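Local coordinates for 336aa long hypothetical dTDP-glucose 4,6-dehydratase (PDB 2HUN), which binds NAD in a Rossmann-type domain and probably acts as a dTDP-glucose 4,6-dehydratase, at residues Y182-F187 with W217-D222. Numbering follows the deposited sequence.
Sequences YGPYQF and WLYVED
Y182 and Y219 form the last parallel β-bridge between strands 172-182 and 215-219, a buried contact at the point where strand 172-182 gives way to a loop and strand 215-219 runs into helix 220-233. Two backbone bonds frame the bridge. V220 N donates to Y182 O at 2.8 Å, nearly straight at 165°, whereas the bond from Y182 N to L218 O is longer, 3.3 Å, and more bent. With CG between the backbone N and the carbonyl carbon (chi1 70°), the Y182 ring swings over to the backbone of W217-Y219. Its CE1 reaches W217 CB at 3.8 Å, with W217 C near the ring plane, while Y219 CA lies over one ring face as a CH-pi contact, 4.0 Å from the centroid. The Y219 ring turns an edge toward that same Y182 ring in an offset edge-to-face pair, planes 64° apart. A water lying in the Y182 ring plane hydrogen-bonds to Y182 OH and donates to W217 O, tying the phenol to the strand it crosses. Beyond the bridge, G183 CA passes Y219 CE1 at 3.8 Å and lies close to V220 CG1. P184 CD packs against both Y219 OH, at 3.5 Å, and V220 CG1. T307 of helix 300-313 touches both tyrosine side chains, and V220 also meets the NAD-binding residues F14 and N181. Adjacent parallel strands ending in a loop and a helix N-terminus, here with Y219 as N-cap residue, are characteristic of the α/β Rossmann-type fold, beside whose NAD pocket this junction lies.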
ATOM      1  N   TYR A 182      -7.966 -22.949  -7.055  1.00 25.21           N
ATOM      2  CA  TYR A 182      -7.695 -24.148  -7.839  1.00 26.06           C
ATOM      3  C   TYR A 182      -8.990 -24.510  -8.556  1.00 25.81           C
ATOM      4  O   TYR A 182     -10.083 -24.175  -8.093  1.00 26.49           O
ATOM      5  CB  TYR A 182      -7.225 -25.301  -6.939  1.00 26.24           C
ATOM      6  CG  TYR A 182      -8.282 -25.893  -6.035  1.00 27.95           C
ATOM      7  CD1 TYR A 182      -8.556 -25.333  -4.790  1.00 26.95           C
ATOM      8  CD2 TYR A 182      -9.006 -27.020  -6.423  1.00 27.58           C
ATOM      9  CE1 TYR A 182      -9.528 -25.885  -3.944  1.00 27.44           C
ATOM     10  CE2 TYR A 182      -9.976 -27.577  -5.590  1.00 27.48           C
ATOM     11  CZ  TYR A 182     -10.230 -27.007  -4.354  1.00 27.87           C
ATOM     12  OH  TYR A 182     -11.180 -27.564  -3.527  1.00 30.18           O
ATOM     13  N   GLY A 183      -8.863 -25.171  -9.702  1.00 26.31           N
ATOM     14  CA  GLY A 183     -10.032 -25.547 -10.469  1.00 23.84           C
ATOM     15  C   GLY A 183      -9.755 -25.427 -11.956  1.00 24.51           C
ATOM     16  O   GLY A 183      -8.593 -25.307 -12.361  1.00 23.33           O
ATOM     17  N   PRO A 184     -10.802 -25.436 -12.796  1.00 24.08           N
ATOM     18  CA  PRO A 184     -10.656 -25.333 -14.253  1.00 24.34           C
ATOM     19  C   PRO A 184      -9.842 -24.132 -14.720  1.00 26.50           C
ATOM     20  O   PRO A 184      -9.876 -23.061 -14.110  1.00 27.34           O
ATOM     21  CB  PRO A 184     -12.103 -25.259 -14.740  1.00 23.82           C
ATOM     22  CG  PRO A 184     -12.853 -26.050 -13.689  1.00 24.07           C
ATOM     23  CD  PRO A 184     -12.223 -25.558 -12.415  1.00 22.59           C
ATOM     24  N   TYR A 185      -9.098 -24.324 -15.804  1.00 27.31           N
ATOM     25  CA  TYR A 185      -8.303 -23.258 -16.400  1.00 27.51           C
ATOM     26  C   TYR A 185      -7.063 -22.763 -15.654  1.00 26.64           C
ATOM     27  O   TYR A 185      -6.531 -21.703 -15.986  1.00 25.04           O
ATOM     28  CB  TYR A 185      -9.211 -22.070 -16.717  1.00 30.17           C
ATOM     29  CG  TYR A 185     -10.358 -22.422 -17.640  1.00 33.64           C
ATOM     30  CD1 TYR A 185     -10.143 -22.632 -19.007  1.00 34.92           C
ATOM     31  CD2 TYR A 185     -11.657 -22.566 -17.148  1.00 34.61           C
ATOM     32  CE1 TYR A 185     -11.197 -22.974 -19.861  1.00 34.29           C
ATOM     33  CE2 TYR A 185     -12.717 -22.910 -17.990  1.00 36.31           C
ATOM     34  CZ  TYR A 185     -12.479 -23.110 -19.345  1.00 35.60           C
ATOM     35  OH  TYR A 185     -13.531 -23.426 -20.178  1.00 36.38           O
ATOM     36  N   GLN A 186      -6.602 -23.502 -14.650  1.00 26.05           N
ATOM     37  CA  GLN A 186      -5.385 -23.101 -13.944  1.00 25.47           C
ATOM     38  C   GLN A 186      -4.205 -23.684 -14.728  1.00 27.16           C
ATOM     39  O   GLN A 186      -4.250 -24.847 -15.128  1.00 27.39           O
ATOM     40  CB  GLN A 186      -5.374 -23.652 -12.518  1.00 23.80           C
ATOM     41  CG  GLN A 186      -4.137 -23.256 -11.715  1.00 23.79           C
ATOM     42  CD  GLN A 186      -4.271 -23.581 -10.230  1.00 26.34           C
ATOM     43  OE1 GLN A 186      -4.612 -24.702  -9.859  1.00 25.04           O
ATOM     44  NE2 GLN A 186      -3.996 -22.594  -9.378  1.00 25.11           N
ATOM     45  N   PHE A 187      -3.154 -22.894 -14.950  1.00 28.27           N
ATOM     46  CA  PHE A 187      -1.997 -23.389 -15.701  1.00 29.71           C
ATOM     47  C   PHE A 187      -1.380 -24.640 -15.062  1.00 31.61           C
ATOM     48  O   PHE A 187      -1.264 -24.731 -13.841  1.00 31.05           O
ATOM     49  CB  PHE A 187      -0.961 -22.277 -15.870  1.00 27.21           C
ATOM     50  CG  PHE A 187      -1.180 -21.445 -17.106  1.00 27.24           C
ATOM     51  CD1 PHE A 187      -2.458 -21.024 -17.458  1.00 26.41           C
ATOM     52  CD2 PHE A 187      -0.111 -21.087 -17.919  1.00 28.33           C
ATOM     53  CE1 PHE A 187      -2.670 -20.255 -18.608  1.00 27.53           C
ATOM     54  CE2 PHE A 187      -0.308 -20.318 -19.071  1.00 27.32           C
ATOM     55  CZ  PHE A 187      -1.590 -19.901 -19.415  1.00 26.56           C
ATOM     56  N   TRP A 217      -6.845 -23.764   0.588  1.00 30.54           N
ATOM     57  CA  TRP A 217      -7.249 -24.000  -0.788  1.00 27.56           C
ATOM     58  C   TRP A 217      -8.717 -23.680  -0.977  1.00 26.31           C
ATOM     59  O   TRP A 217      -9.581 -24.195  -0.261  1.00 25.40           O
ATOM     60  CB  TRP A 217      -6.937 -25.443  -1.194  1.00 27.50           C
ATOM     61  CG  TRP A 217      -5.461 -25.705  -1.194  1.00 29.78           C
ATOM     62  CD1 TRP A 217      -4.715 -26.223  -0.172  1.00 30.43           C
ATOM     63  CD2 TRP A 217      -4.531 -25.347  -2.226  1.00 29.72           C
ATOM     64  NE1 TRP A 217      -3.380 -26.202  -0.501  1.00 30.20           N
ATOM     65  CE2 TRP A 217      -3.240 -25.672  -1.757  1.00 29.96           C
ATOM     66  CE3 TRP A 217      -4.666 -24.779  -3.501  1.00 28.62           C
ATOM     67  CZ2 TRP A 217      -2.088 -25.447  -2.520  1.00 28.95           C
ATOM     68  CZ3 TRP A 217      -3.517 -24.556  -4.258  1.00 29.36           C
ATOM     69  CH2 TRP A 217      -2.248 -24.891  -3.762  1.00 29.88           C
ATOM     70  N   LEU A 218      -8.989 -22.807  -1.941  1.00 24.64           N
ATOM     71  CA  LEU A 218     -10.349 -22.377  -2.240  1.00 24.19           C
ATOM     72  C   LEU A 218     -10.735 -22.717  -3.678  1.00 22.93           C
ATOM     73  O   LEU A 218     -10.081 -22.260  -4.618  1.00 22.95           O
ATOM     74  CB  LEU A 218     -10.447 -20.863  -2.019  1.00 25.22           C
ATOM     75  CG  LEU A 218     -11.741 -20.114  -2.341  1.00 24.68           C
ATOM     76  CD1 LEU A 218     -12.821 -20.511  -1.357  1.00 24.71           C
ATOM     77  CD2 LEU A 218     -11.482 -18.617  -2.265  1.00 27.37           C
ATOM     78  N   TYR A 219     -11.793 -23.506  -3.854  1.00 23.59           N
ATOM     79  CA  TYR A 219     -12.239 -23.856  -5.206  1.00 23.93           C
ATOM     80  C   TYR A 219     -12.585 -22.552  -5.923  1.00 23.22           C
ATOM     81  O   TYR A 219     -13.316 -21.722  -5.387  1.00 24.58           O
ATOM     82  CB  TYR A 219     -13.461 -24.777  -5.166  1.00 24.28           C
ATOM     83  CG  TYR A 219     -13.845 -25.309  -6.536  1.00 25.85           C
ATOM     84  CD1 TYR A 219     -12.922 -26.009  -7.315  1.00 25.41           C
ATOM     85  CD2 TYR A 219     -15.116 -25.075  -7.070  1.00 26.02           C
ATOM     86  CE1 TYR A 219     -13.248 -26.457  -8.594  1.00 27.29           C
ATOM     87  CE2 TYR A 219     -15.452 -25.520  -8.346  1.00 28.16           C
ATOM     88  CZ  TYR A 219     -14.510 -26.207  -9.105  1.00 27.81           C
ATOM     89  OH  TYR A 219     -14.819 -26.613 -10.379  1.00 27.43           O
ATOM     90  N   VAL A 220     -12.059 -22.370  -7.130  1.00 22.88           N
ATOM     91  CA  VAL A 220     -12.285 -21.133  -7.870  1.00 21.75           C
ATOM     92  C   VAL A 220     -13.747 -20.704  -7.987  1.00 23.59           C
ATOM     93  O   VAL A 220     -14.054 -19.519  -7.844  1.00 22.31           O
ATOM     94  CB  VAL A 220     -11.646 -21.194  -9.287  1.00 22.66           C
ATOM     95  CG1 VAL A 220     -12.386 -22.203 -10.172  1.00 21.37           C
ATOM     96  CG2 VAL A 220     -11.649 -19.805  -9.914  1.00 18.98           C
ATOM     97  N   GLU A 221     -14.660 -21.640  -8.230  1.00 23.81           N
ATOM     98  CA  GLU A 221     -16.065 -21.249  -8.342  1.00 27.18           C
ATOM     99  C   GLU A 221     -16.566 -20.612  -7.036  1.00 28.38           C
ATOM    100  O   GLU A 221     -17.401 -19.699  -7.065  1.00 27.74           O
ATOM    101  CB  GLU A 221     -16.956 -22.444  -8.709  1.00 27.09           C
ATOM    102  CG  GLU A 221     -18.360 -22.033  -9.154  1.00 30.63           C
ATOM    103  CD  GLU A 221     -19.304 -23.212  -9.298  1.00 33.34           C
ATOM    104  OE1 GLU A 221     -18.941 -24.185  -9.989  1.00 37.28           O
ATOM    105  OE2 GLU A 221     -20.413 -23.170  -8.722  1.00 34.17           O
ATOM    106  N   ASP A 222     -16.059 -21.094  -5.899  1.00 27.48           N
ATOM    107  CA  ASP A 222     -16.451 -20.544  -4.603  1.00 26.79           C
ATOM    108  C   ASP A 222     -15.908 -19.125  -4.455  1.00 25.66           C
ATOM    109  O   ASP A 222     -16.551 -18.269  -3.849  1.00 24.34           O
ATOM    110  CB  ASP A 222     -15.931 -21.415  -3.454  1.00 26.57           C
ATOM    111  CG  ASP A 222     -16.916 -22.490  -3.048  1.00 26.12           C
ATOM    112  OD1 ASP A 222     -18.139 -22.239  -3.124  1.00 24.91           O
ATOM    113  OD2 ASP A 222     -16.470 -23.581  -2.635  1.00 27.09           O
TER
HETATM  114  O   HOH W   1     -11.650 -26.196  -1.060  1.00 34.22           O